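Local coordinates for pirin-like protein YhaK (Escherichia coli, PDB 2VEC) that belongs to the pirin family of bicupins, lacks quercetin 2,3-dioxygenase activity, and is probably a redox-sensitive cytoplasmic monomer carrying a reactive cysteine, at residues Met160-Leu165 with Lys191-Asn196; His185-Asp190 with Ile239-Asp244; Gly211-Leu216 with Ser245-Leu250; Ala195-His200 with Ala249-Leu254. All coordinates share one frame; numbering follows the deposited sequence.

Contact 1: residues Met160-Leu165 with Lys191-Asn196; sequences MGKQQL and KGESAN
The ammonium of K162 reaches across to the backbone of S194, where NZ donates to S194 O at 2.8 Å and meets the oxygen nearly along the C=O axis (167°). A water joins the same corner, taking hydrogen bonds from K162 NZ and from the backbone N of S194, so the lysine holds S194 both directly and through solvent. The chain gets there by a bend at chi3 (52°), which turns CE and NZ down onto the carbonyl. E193 OE2 lies 4.7 Å from K162 NZ, near enough that it may help to stabilise the positive charge, though the charged atoms do not touch; OE1 of that carboxylate accepts from the backbone N of D190.

Next along, Q163 makes the second bridge. Its NE2 gives an almost straight bond to N196 O, 3.0 Å long with 168° at the hydrogen. The acceptor lies close to the plane of the Q163 amide, while the donor is tilted out of the carbonyl plane of N196.

Strands 163-168 and 194-198 belong to different sheets of the C-terminal cupin; here, at the surface, the edge strand 194-198 lies against the beginning of 163-168, an inner strand of its own sheet. Both bridges run from side-chain N-H groups of 162-163 to main-chain oxygens of 194-196, with A195 giving only a methyl contact, its CB 3.9 Å from Q163 NE2.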
loop_
_atom_site.group_PDB
_atom_site.type_symbol
_atom_site.label_atom_id
_atom_site.label_comp_id
_atom_site.label_asym_id
_atom_site.label_seq_id
_atom_site.Cartn_x
_atom_site.Cartn_y
_atom_site.Cartn_z
ATOM N N MET A 160 4.761 10.401 -8.254
ATOM C CA MET A 160 4.572 9.642 -9.531
ATOM C C MET A 160 5.876 9.483 -10.342
ATOM O O MET A 160 5.849 9.209 -11.551
ATOM C CB MET A 160 3.472 10.291 -10.397
ATOM C CG MET A 160 2.114 10.434 -9.692
ATOM S SD MET A 160 1.464 8.824 -9.154
ATOM C CE MET A 160 -0.134 9.263 -8.514
ATOM N N GLY A 161 7.020 9.632 -9.672
ATOM C CA GLY A 161 8.309 9.448 -10.360
ATOM C C GLY A 161 8.614 7.939 -10.432
ATOM O O GLY A 161 7.800 7.106 -10.029
ATOM N N LYS A 162 9.791 7.589 -10.947
ATOM C CA LYS A 162 10.152 6.157 -11.064
ATOM C C LYS A 162 9.986 5.419 -9.748
ATOM O O LYS A 162 9.398 4.319 -9.720
ATOM C CB LYS A 162 11.569 5.968 -11.580
ATOM C CG LYS A 162 11.808 6.513 -12.982
ATOM C CD LYS A 162 13.193 6.089 -13.527
ATOM C CE LYS A 162 13.412 4.548 -13.415
ATOM N NZ LYS A 162 14.768 4.184 -13.946
ATOM N N GLN A 163 10.510 5.983 -8.653
ATOM C CA GLN A 163 10.264 5.387 -7.334
ATOM C C GLN A 163 10.214 6.453 -6.276
ATOM O O GLN A 163 10.958 7.441 -6.360
ATOM C CB GLN A 163 11.336 4.355 -6.951
ATOM C CG GLN A 163 12.810 4.884 -6.966
ATOM C CD GLN A 163 13.710 3.866 -6.278
ATOM O OE1 GLN A 163 13.596 3.646 -5.050
ATOM N NE2 GLN A 163 14.571 3.214 -7.053
ATOM N N GLN A 164 9.322 6.304 -5.306
ATOM C CA GLN A 164 9.254 7.243 -4.182
ATOM C C GLN A 164 9.129 6.444 -2.903
ATOM O O GLN A 164 8.389 5.482 -2.854
ATOM C CB GLN A 164 8.058 8.195 -4.338
ATOM C CG GLN A 164 7.958 9.233 -3.217
ATOM C CD GLN A 164 6.748 10.156 -3.349
ATOM O OE1 GLN A 164 5.822 9.897 -4.105
ATOM N NE2 GLN A 164 6.753 11.238 -2.570
ATOM N N LEU A 165 9.865 6.836 -1.870
ATOM C CA LEU A 165 9.654 6.269 -0.544
ATOM C C LEU A 165 8.462 7.017 0.046
ATOM O O LEU A 165 8.522 8.244 0.237
ATOM C CB LEU A 165 10.930 6.480 0.293
ATOM C CG LEU A 165 10.825 6.090 1.761
ATOM C CD1 LEU A 165 10.733 4.534 1.891
ATOM C CD2 LEU A 165 12.005 6.634 2.510
ATOM N N LYS A 191 7.168 0.705 -19.784
ATOM C CA LYS A 191 7.591 -0.630 -20.194
ATOM C C LYS A 191 9.096 -0.648 -20.441
ATOM O O LYS A 191 9.645 0.249 -21.106
ATOM C CB LYS A 191 6.826 -1.069 -21.447
ATOM C CG LYS A 191 7.096 -2.480 -21.883
ATOM C CD LYS A 191 6.358 -2.783 -23.184
ATOM C CE LYS A 191 6.591 -4.210 -23.645
ATOM N NZ LYS A 191 7.811 -4.343 -24.458
ATOM N N GLY A 192 9.760 -1.642 -19.874
ATOM C CA GLY A 192 11.190 -1.815 -20.074
ATOM C C GLY A 192 12.070 -0.993 -19.142
ATOM O O GLY A 192 13.283 -1.167 -19.164
ATOM N N GLU A 193 11.470 -0.101 -18.345
ATOM C CA GLU A 193 12.219 0.701 -17.357
ATOM C C GLU A 193 12.465 -0.148 -16.105
ATOM O O GLU A 193 11.764 -1.132 -15.872
ATOM C CB GLU A 193 11.446 1.963 -16.941
ATOM C CG GLU A 193 11.329 3.073 -17.977
ATOM C CD GLU A 193 11.069 4.448 -17.324
ATOM O OE1 GLU A 193 10.008 4.664 -16.684
ATOM O OE2 GLU A 193 11.929 5.343 -17.491
ATOM N N SER A 194 13.458 0.230 -15.303
ATOM C CA SER A 194 13.753 -0.523 -14.075
ATOM C C SER A 194 14.060 0.394 -12.902
ATOM O O SER A 194 14.436 1.560 -13.100
ATOM C CB SER A 194 14.929 -1.487 -14.296
ATOM O OG SER A 194 16.068 -0.810 -14.743
ATOM N N ALA A 195 13.932 -0.148 -11.697
ATOM C CA ALA A 195 14.185 0.582 -10.447
ATOM C C ALA A 195 14.814 -0.394 -9.466
ATOM O O ALA A 195 14.361 -1.555 -9.366
ATOM C CB ALA A 195 12.882 1.151 -9.872
ATOM N N ASN A 196 15.851 0.062 -8.763
ATOM C CA ASN A 196 16.575 -0.792 -7.813
ATOM C C ASN A 196 16.261 -0.363 -6.375
ATOM O O ASN A 196 16.088 0.845 -6.094
ATOM C CB ASN A 196 18.103 -0.725 -8.094
ATOM C CG ASN A 196 18.920 -1.607 -7.135
ATOM O OD1 ASN A 196 19.546 -1.098 -6.193
ATOM N ND2 ASN A 196 18.896 -2.931 -7.354
HETATM O O HOH W 1 15.163 2.471 -16.341
#

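Contact 2: residues His185-Asp190 with Ile239-Asp244; sequences HHIVLD and ITLVAD
L189 and A243 face each other at the tight end of this pair, with L189 CB and A243 CB 3.8 Å apart. It is here that the backbones come nearest, L189 CA and A243 CA lying 6.3 Å from one another. The methyl of A243 also lies 3.3 Å from D190 O, so it is wedged between the start of the L189 side chain and the carbonyl of the next residue. Further along, L189 CD1 comes within 4.0 Å of L241 O.

Toward I187 and L241 the strands diverge. I187 CA and L241 CA are 9.1 Å apart, and the two residues bridge that gap only through their ends: I187 CD1 meets L241 CD1 at 3.9 Å, the side chains crossing at about a right angle. In I187 the CD1 methyl sits at an unusual chi2 of 105°, off the staggered positions. F197 packs on both residues and helps to fill this wider, buried end, while L241 also rests on F213 and A215.

Solvent lies instead beside the tight end, where the exposed residue D190 adjoins L189. Its CB is directed away from 239-244, and its part in the contact is made with the carbonyl rather than the carboxylate.

Strands 185-189 and 239-243 come from opposite sheets of the cupin sandwich and run 40° from parallel, 8.2 Å apart at closest approach. Aliphatic groups from both sheets meet in the barrel interior, so cohesion here rests on apolar burial and close fit, with hydrogen bonding left to each strand's own sheet.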
loop_
_atom_site.group_PDB
_atom_site.type_symbol
_atom_site.label_atom_id
_atom_site.label_comp_id
_atom_site.label_asym_id
_atom_site.label_seq_id
_atom_site.Cartn_x
_atom_site.Cartn_y
_atom_site.Cartn_z
ATOM N N HIS A 185 7.480 1.732 -0.797
ATOM C CA HIS A 185 7.878 2.442 -2.004
ATOM C C HIS A 185 6.756 2.319 -3.022
ATOM O O HIS A 185 6.164 1.229 -3.179
ATOM C CB HIS A 185 9.148 1.830 -2.611
ATOM C CG HIS A 185 10.303 1.746 -1.651
ATOM N ND1 HIS A 185 11.275 2.722 -1.575
ATOM C CD2 HIS A 185 10.659 0.794 -0.761
ATOM C CE1 HIS A 185 12.175 2.382 -0.671
ATOM N NE2 HIS A 185 11.826 1.213 -0.160
ATOM N N HIS A 186 6.515 3.422 -3.718
ATOM C CA HIS A 186 5.546 3.506 -4.829
ATOM C C HIS A 186 6.345 3.649 -6.104
ATOM O O HIS A 186 7.224 4.504 -6.183
ATOM C CB HIS A 186 4.620 4.704 -4.632
ATOM C CG HIS A 186 3.567 4.844 -5.717
ATOM N ND1 HIS A 186 3.395 6.005 -6.434
ATOM C CD2 HIS A 186 2.621 3.980 -6.173
ATOM C CE1 HIS A 186 2.426 5.845 -7.325
ATOM N NE2 HIS A 186 1.914 4.632 -7.171
ATOM N N ILE A 187 6.046 2.799 -7.091
ATOM C CA ILE A 187 6.829 2.676 -8.331
ATOM C C ILE A 187 5.985 2.999 -9.551
ATOM O O ILE A 187 4.896 2.490 -9.682
ATOM C CB ILE A 187 7.373 1.194 -8.470
ATOM C CG1 ILE A 187 8.407 0.929 -7.391
ATOM C CG2 ILE A 187 8.045 0.928 -9.862
ATOM C CD1 ILE A 187 7.906 0.040 -6.249
ATOM N N VAL A 188 6.476 3.859 -10.436
ATOM C CA VAL A 188 5.742 4.184 -11.667
ATOM C C VAL A 188 6.768 4.109 -12.774
ATOM O O VAL A 188 7.686 4.941 -12.816
ATOM C CB VAL A 188 5.072 5.624 -11.615
ATOM C CG1 VAL A 188 4.229 5.884 -12.889
ATOM C CG2 VAL A 188 4.178 5.752 -10.332
ATOM N N LEU A 189 6.627 3.131 -13.657
ATOM C CA LEU A 189 7.632 2.881 -14.721
ATOM C C LEU A 189 6.949 2.684 -16.059
ATOM O O LEU A 189 5.839 2.120 -16.091
ATOM C CB LEU A 189 8.445 1.601 -14.419
ATOM C CG LEU A 189 9.332 1.603 -13.157
ATOM C CD1 LEU A 189 9.939 0.231 -12.838
ATOM C CD2 LEU A 189 10.412 2.714 -13.177
ATOM N N ASP A 190 7.617 3.109 -17.131
ATOM C CA ASP A 190 7.239 2.768 -18.509
ATOM C C ASP A 190 7.767 1.365 -18.800
ATOM O O ASP A 190 8.704 0.889 -18.139
ATOM C CB ASP A 190 7.822 3.768 -19.536
ATOM C CG ASP A 190 7.281 5.199 -19.365
ATOM O OD1 ASP A 190 6.114 5.360 -18.959
ATOM O OD2 ASP A 190 8.009 6.175 -19.671
ATOM N N ILE A 239 16.853 -5.704 -4.659
ATOM C CA ILE A 239 15.854 -6.176 -5.614
ATOM C C ILE A 239 15.702 -5.139 -6.731
ATOM O O ILE A 239 15.614 -3.930 -6.467
ATOM C CB ILE A 239 14.456 -6.393 -4.964
ATOM C CG1 ILE A 239 14.483 -7.481 -3.859
ATOM C CG2 ILE A 239 13.481 -6.854 -6.028
ATOM C CD1 ILE A 239 13.132 -7.617 -3.111
ATOM N N THR A 240 15.713 -5.616 -7.969
ATOM C CA THR A 240 15.511 -4.762 -9.128
ATOM C C THR A 240 14.191 -5.152 -9.733
ATOM O O THR A 240 13.943 -6.349 -9.926
ATOM C CB THR A 240 16.600 -4.960 -10.190
ATOM O OG1 THR A 240 17.845 -4.531 -9.657
ATOM C CG2 THR A 240 16.296 -4.129 -11.431
ATOM N N LEU A 241 13.366 -4.144 -10.024
ATOM C CA LEU A 241 12.065 -4.348 -10.633
ATOM C C LEU A 241 12.098 -3.852 -12.047
ATOM O O LEU A 241 12.590 -2.742 -12.312
ATOM C CB LEU A 241 10.993 -3.538 -9.898
ATOM C CG LEU A 241 10.772 -3.873 -8.407
ATOM C CD1 LEU A 241 9.587 -3.071 -7.922
ATOM C CD2 LEU A 241 10.583 -5.386 -8.200
ATOM N N VAL A 242 11.513 -4.629 -12.956
ATOM C CA VAL A 242 11.563 -4.262 -14.386
ATOM C C VAL A 242 10.145 -4.320 -14.954
ATOM O O VAL A 242 9.461 -5.362 -14.825
ATOM C CB VAL A 242 12.465 -5.228 -15.208
ATOM C CG1 VAL A 242 12.525 -4.797 -16.689
ATOM C CG2 VAL A 242 13.878 -5.316 -14.611
ATOM N N ALA A 243 9.705 -3.231 -15.578
ATOM C CA ALA A 243 8.341 -3.178 -16.093
ATOM C C ALA A 243 8.191 -3.940 -17.399
ATOM O O ALA A 243 9.012 -3.806 -18.296
ATOM C CB ALA A 243 7.863 -1.727 -16.251
ATOM N N ASP A 244 7.137 -4.753 -17.473
ATOM C CA ASP A 244 6.808 -5.468 -18.685
ATOM C C ASP A 244 5.638 -4.871 -19.417
ATOM O O ASP A 244 5.269 -5.357 -20.490
ATOM C CB ASP A 244 6.519 -6.916 -18.359
ATOM C CG ASP A 244 7.731 -7.624 -17.870
ATOM O OD1 ASP A 244 8.763 -7.541 -18.560
ATOM O OD2 ASP A 244 7.663 -8.209 -16.778
#

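Contact 3: residues Gly211-Leu216 with Ser245-Leu250; sequences GKFHAL and SPLRAL
The hydroxyl of S245 catches the amide of K212: K212 N donates to S245 OG over 3.1 Å, with 164° at the hydrogen. A chi1 of 61° sets OG between the backbone N and the carbonyl carbon of its own residue, and from there it also hydrogen-bonds to G34 O, so this buried hydroxyl has partners in two separate parts of the chain. A return bond, S245 N to K212 O, is long and weak. The CG of K212 lies alongside the same hydroxyl, 3.5 Å from S245 OG.

Just before K212, G211 comes very close to the other segment. Its CA makes a CA-H...O contact, G211 CA to P246 O at 3.5 Å, and the backbone angles (phi 91°) together with the tight approach of P246 O and S245 OG leave no room for a side chain there.

Both segments sit where their strands begin: 213-217 in the four-stranded sheet of the C-terminal cupin and 247-254 in the six-stranded one. The contact thus joins the two sheets of the cupin's jelly-roll-like barrel near one end.

Beyond these polar bonds the contact becomes apolar. L247 and F213 cross at about a right angle, L247 CD1 standing 3.4 Å from F213 CD1, while L247 CD2 lies 3.8 Å from F213 CB. One face of the F213 ring is covered near its rim by the A249 methyl, with F213 CZ and A249 CB 4.0 Å apart. L225 packs on F213 as well, and L247 continues onto I187 and L189 of the adjoining strand.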
loop_
_atom_site.group_PDB
_atom_site.type_symbol
_atom_site.label_atom_id
_atom_site.label_comp_id
_atom_site.label_asym_id
_atom_site.label_seq_id
_atom_site.Cartn_x
_atom_site.Cartn_y
_atom_site.Cartn_z
ATOM N N GLY A 211 -0.536 -3.098 -14.339
ATOM C CA GLY A 211 0.543 -3.603 -15.202
ATOM C C GLY A 211 1.317 -4.789 -14.647
ATOM O O GLY A 211 1.099 -5.256 -13.523
ATOM N N LYS A 212 2.216 -5.303 -15.472
ATOM C CA LYS A 212 2.945 -6.521 -15.148
ATOM C C LYS A 212 4.433 -6.186 -15.060
ATOM O O LYS A 212 4.894 -5.213 -15.661
ATOM C CB LYS A 212 2.670 -7.592 -16.197
ATOM C CG LYS A 212 2.917 -7.157 -17.593
ATOM C CD LYS A 212 2.513 -8.262 -18.605
ATOM C CE LYS A 212 2.316 -7.672 -19.992
ATOM N NZ LYS A 212 2.426 -8.767 -21.026
ATOM N N PHE A 213 5.176 -6.971 -14.284
ATOM C CA PHE A 213 6.580 -6.673 -14.044
ATOM C C PHE A 213 7.263 -7.897 -13.492
ATOM O O PHE A 213 6.599 -8.859 -13.106
ATOM C CB PHE A 213 6.761 -5.461 -13.109
ATOM C CG PHE A 213 6.307 -5.648 -11.670
ATOM C CD1 PHE A 213 4.948 -5.754 -11.338
ATOM C CD2 PHE A 213 7.240 -5.624 -10.623
ATOM C CE1 PHE A 213 4.523 -5.863 -9.960
ATOM C CE2 PHE A 213 6.832 -5.745 -9.265
ATOM C CZ PHE A 213 5.461 -5.846 -8.933
ATOM N N HIS A 214 8.589 -7.869 -13.475
ATOM C CA HIS A 214 9.303 -8.937 -12.815
ATOM C C HIS A 214 10.373 -8.409 -11.900
ATOM O O HIS A 214 10.753 -7.246 -11.976
ATOM C CB HIS A 214 9.865 -9.952 -13.817
ATOM C CG HIS A 214 10.737 -9.355 -14.887
ATOM N ND1 HIS A 214 10.229 -8.670 -15.973
ATOM C CD2 HIS A 214 12.086 -9.364 -15.044
ATOM C CE1 HIS A 214 11.228 -8.277 -16.749
ATOM N NE2 HIS A 214 12.362 -8.713 -16.225
ATOM N N ALA A 215 10.806 -9.255 -10.978
ATOM C CA ALA A 215 11.841 -8.866 -10.047
ATOM C C ALA A 215 13.076 -9.713 -10.308
ATOM O O ALA A 215 12.967 -10.913 -10.580
ATOM C CB ALA A 215 11.369 -9.044 -8.647
ATOM N N LEU A 216 14.239 -9.062 -10.245
ATOM C CA LEU A 216 15.543 -9.710 -10.290
ATOM C C LEU A 216 16.291 -9.508 -8.978
ATOM O O LEU A 216 16.177 -8.460 -8.328
ATOM C CB LEU A 216 16.416 -9.117 -11.406
ATOM C CG LEU A 216 15.781 -8.644 -12.719
ATOM C CD1 LEU A 216 16.767 -7.765 -13.482
ATOM C CD2 LEU A 216 15.516 -9.899 -13.522
ATOM N N SER A 245 5.069 -3.815 -18.831
ATOM C CA SER A 245 4.107 -2.926 -19.479
ATOM C C SER A 245 4.137 -1.638 -18.659
ATOM O O SER A 245 4.845 -1.590 -17.647
ATOM C CB SER A 245 2.703 -3.524 -19.446
ATOM O OG SER A 245 2.242 -3.722 -18.109
ATOM N N PRO A 246 3.367 -0.600 -19.051
ATOM C CA PRO A 246 3.288 0.558 -18.136
ATOM C C PRO A 246 2.845 0.096 -16.751
ATOM O O PRO A 246 1.931 -0.714 -16.655
ATOM C CB PRO A 246 2.236 1.452 -18.793
ATOM C CG PRO A 246 2.315 1.099 -20.280
ATOM C CD PRO A 246 2.587 -0.395 -20.294
ATOM N N LEU A 247 3.504 0.566 -15.691
ATOM C CA LEU A 247 3.392 -0.091 -14.398
ATOM C C LEU A 247 3.140 0.908 -13.264
ATOM O O LEU A 247 3.727 1.987 -13.254
ATOM C CB LEU A 247 4.707 -0.816 -14.118
ATOM C CG LEU A 247 4.882 -1.482 -12.759
ATOM C CD1 LEU A 247 4.027 -2.742 -12.710
ATOM C CD2 LEU A 247 6.363 -1.761 -12.492
ATOM N N ARG A 248 2.265 0.549 -12.321
ATOM C CA ARG A 248 2.292 1.169 -11.002
ATOM C C ARG A 248 2.367 -0.005 -10.042
ATOM O O ARG A 248 1.617 -0.993 -10.208
ATOM C CB ARG A 248 1.064 2.006 -10.724
ATOM C CG ARG A 248 1.100 3.384 -11.394
ATOM C CD ARG A 248 -0.090 4.202 -10.935
ATOM N NE ARG A 248 -0.110 4.487 -9.499
ATOM C CZ ARG A 248 -1.043 5.261 -8.949
ATOM N NH1 ARG A 248 -1.979 5.802 -9.755
ATOM N NH2 ARG A 248 -1.037 5.491 -7.645
ATOM N N ALA A 249 3.265 0.083 -9.061
ATOM C CA ALA A 249 3.457 -1.010 -8.134
ATOM C C ALA A 249 3.852 -0.499 -6.756
ATOM O O ALA A 249 4.240 0.675 -6.599
ATOM C CB ALA A 249 4.567 -1.950 -8.670
ATOM N N LEU A 250 3.851 -1.402 -5.790
ATOM C CA LEU A 250 4.387 -1.094 -4.471
ATOM C C LEU A 250 5.466 -2.114 -4.171
ATOM O O LEU A 250 5.365 -3.280 -4.604
ATOM C CB LEU A 250 3.303 -1.294 -3.399
ATOM C CG LEU A 250 2.082 -0.377 -3.440
ATOM C CD1 LEU A 250 1.083 -0.734 -2.312
ATOM C CD2 LEU A 250 2.452 1.119 -3.382
#

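Contact 4: residues Ala195-His200 with Ala249-Leu254; sequences ANFQLH and ALLIDL
The imidazole of H200 presents its edge to the carboxylate of D253, the two planes only 21° apart. H200 ND1 donates to D253 OD2 at 3.1 Å, somewhat bent (142° at the hydrogen), with the oxygen near the ring plane. W183 stacks on the H200 ring. The ring of F197 is met obliquely by L251, whose CD1 comes within 3.9 Å of F197 CD2, and H185 packs against F197 edge-to-face.

D253 OD2 is held from several directions. The backbone N of H200 gives it a bond of 2.7 Å that is nearly straight, arriving, like ND1, on the syn side but tilted out of the carboxylate plane, and a water donates to it while also donating to Q198 O. OD1 accepts from the amide of G201. CG of D253 is anti to its backbone N (chi1 170°), which carries the carboxylate across to the turn after strand 194-198.

That strand is an edge of the four-stranded sheet, and 247-254 lies within the six-stranded sheet facing it, so the aspartate ties the two halves of the cupin sandwich together where the chain leaves 194-198 for 203-208.

Between the polar and aromatic parts lies L199. The side chains of L199 and D253 slide past each other in opposite directions, L199 CD1 3.5 Å from D253 CB, and L199 CD1 also touches L251 CD2 at 3.9 Å. I239 and A204 pack against L199 too, and L251 reaches on to L206.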
loop_
_atom_site.group_PDB
_atom_site.type_symbol
_atom_site.label_atom_id
_atom_site.label_comp_id
_atom_site.label_asym_id
_atom_site.label_seq_id
_atom_site.Cartn_x
_atom_site.Cartn_y
_atom_site.Cartn_z
ATOM N N ALA A 195 13.932 -0.148 -11.697
ATOM C CA ALA A 195 14.185 0.582 -10.447
ATOM C C ALA A 195 14.814 -0.394 -9.466
ATOM O O ALA A 195 14.361 -1.555 -9.366
ATOM C CB ALA A 195 12.882 1.151 -9.872
ATOM N N ASN A 196 15.851 0.062 -8.763
ATOM C CA ASN A 196 16.575 -0.792 -7.813
ATOM C C ASN A 196 16.261 -0.363 -6.375
ATOM O O ASN A 196 16.088 0.845 -6.094
ATOM C CB ASN A 196 18.103 -0.725 -8.094
ATOM C CG ASN A 196 18.920 -1.607 -7.135
ATOM O OD1 ASN A 196 19.546 -1.098 -6.193
ATOM N ND2 ASN A 196 18.896 -2.931 -7.354
ATOM N N PHE A 197 16.214 -1.344 -5.472
ATOM C CA PHE A 197 15.856 -1.133 -4.056
ATOM C C PHE A 197 16.822 -1.907 -3.149
ATOM O O PHE A 197 17.145 -3.078 -3.403
ATOM C CB PHE A 197 14.393 -1.520 -3.779
ATOM C CG PHE A 197 13.411 -0.844 -4.698
ATOM C CD1 PHE A 197 12.785 0.345 -4.314
ATOM C CD2 PHE A 197 13.144 -1.370 -5.956
ATOM C CE1 PHE A 197 11.871 0.999 -5.173
ATOM C CE2 PHE A 197 12.254 -0.730 -6.836
ATOM C CZ PHE A 197 11.612 0.452 -6.437
ATOM N N GLN A 198 17.281 -1.243 -2.097
ATOM C CA GLN A 198 18.108 -1.856 -1.069
ATOM C C GLN A 198 17.159 -2.122 0.099
ATOM O O GLN A 198 16.468 -1.222 0.566
ATOM C CB GLN A 198 19.242 -0.905 -0.643
ATOM C CG GLN A 198 20.374 -0.741 -1.696
ATOM C CD GLN A 198 21.709 -0.193 -1.147
ATOM O OE1 GLN A 198 21.813 0.965 -0.720
ATOM N NE2 GLN A 198 22.757 -1.018 -1.223
ATOM N N LEU A 199 17.107 -3.357 0.565
ATOM C CA LEU A 199 16.143 -3.731 1.580
ATOM C C LEU A 199 16.774 -3.679 2.966
ATOM O O LEU A 199 17.947 -4.073 3.154
ATOM C CB LEU A 199 15.579 -5.130 1.272
ATOM C CG LEU A 199 14.468 -5.334 0.214
ATOM C CD1 LEU A 199 13.148 -4.820 0.699
ATOM C CD2 LEU A 199 14.774 -4.719 -1.141
ATOM N N HIS A 200 16.022 -3.120 3.909
ATOM C CA HIS A 200 16.353 -3.090 5.316
ATOM C C HIS A 200 16.031 -4.420 6.007
ATOM O O HIS A 200 16.868 -4.972 6.686
ATOM C CB HIS A 200 15.630 -1.945 6.017
ATOM C CG HIS A 200 16.060 -0.583 5.561
ATOM N ND1 HIS A 200 15.387 0.119 4.580
ATOM C CD2 HIS A 200 17.106 0.195 5.928
ATOM C CE1 HIS A 200 15.990 1.289 4.385
ATOM N NE2 HIS A 200 17.020 1.365 5.205
ATOM N N ALA A 249 3.265 0.083 -9.061
ATOM C CA ALA A 249 3.457 -1.010 -8.134
ATOM C C ALA A 249 3.852 -0.499 -6.756
ATOM O O ALA A 249 4.240 0.675 -6.599
ATOM C CB ALA A 249 4.567 -1.950 -8.670
ATOM N N LEU A 250 3.851 -1.402 -5.790
ATOM C CA LEU A 250 4.387 -1.094 -4.471
ATOM C C LEU A 250 5.466 -2.114 -4.171
ATOM O O LEU A 250 5.365 -3.280 -4.604
ATOM C CB LEU A 250 3.303 -1.294 -3.399
ATOM C CG LEU A 250 2.082 -0.377 -3.440
ATOM C CD1 LEU A 250 1.083 -0.734 -2.312
ATOM C CD2 LEU A 250 2.452 1.119 -3.382
ATOM N N LEU A 251 6.488 -1.687 -3.428
ATOM C CA LEU A 251 7.421 -2.637 -2.852
ATOM C C LEU A 251 7.421 -2.298 -1.376
ATOM O O LEU A 251 7.649 -1.120 -0.986
ATOM C CB LEU A 251 8.840 -2.501 -3.414
ATOM C CG LEU A 251 9.843 -3.573 -2.895
ATOM C CD1 LEU A 251 10.938 -3.869 -3.924
ATOM C CD2 LEU A 251 10.504 -3.057 -1.588
ATOM N N ILE A 252 7.124 -3.312 -0.565
ATOM C CA ILE A 252 7.081 -3.117 0.896
ATOM C C ILE A 252 8.228 -3.866 1.526
ATOM O O ILE A 252 8.370 -5.073 1.313
ATOM C CB ILE A 252 5.769 -3.626 1.514
ATOM C CG1 ILE A 252 4.594 -3.377 0.556
ATOM C CG2 ILE A 252 5.602 -3.016 2.935
ATOM C CD1 ILE A 252 3.146 -3.780 1.090
ATOM N N ASP A 253 9.043 -3.159 2.310
ATOM C CA ASP A 253 10.235 -3.732 2.927
ATOM C C ASP A 253 9.828 -4.015 4.373
ATOM O O ASP A 253 9.487 -3.088 5.126
ATOM C CB ASP A 253 11.314 -2.628 2.804
ATOM C CG ASP A 253 12.572 -2.881 3.587
ATOM O OD1 ASP A 253 12.640 -3.759 4.483
ATOM O OD2 ASP A 253 13.557 -2.109 3.322
ATOM N N LEU A 254 9.786 -5.304 4.739
ATOM C CA LEU A 254 9.157 -5.769 5.954
ATOM C C LEU A 254 10.183 -6.351 6.921
ATOM O O LEU A 254 11.178 -6.967 6.493
ATOM C CB LEU A 254 8.104 -6.875 5.594
ATOM C CG LEU A 254 6.902 -6.283 4.809
ATOM C CD1 LEU A 254 6.325 -7.401 3.897
ATOM C CD2 LEU A 254 5.841 -5.703 5.740
HETATM O O HOH W 2 13.565 -0.411 1.321
#

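Overall arrangement
Going from the N terminus, contact 1 closes the first loop, bringing 191-196 back to 160-165 after strand 183-189. Contact 2 starts within that loop and ends beyond it, so the two cross. Contact 4 begins on the strand where contact 1 ends, sharing A195 and N196, and crosses contact 2 as well. Contact 3 opens only after contact 1 has closed; it crosses contact 2 and lies within the span of contact 4, both finishing on strand 247-254. All four join the six-stranded sheet to the four-stranded one of the C-terminal cupin: contact 1 along an outer seam, contacts 2 and 3 side by side, and contact 4 further along strands 194-198 and 247-254.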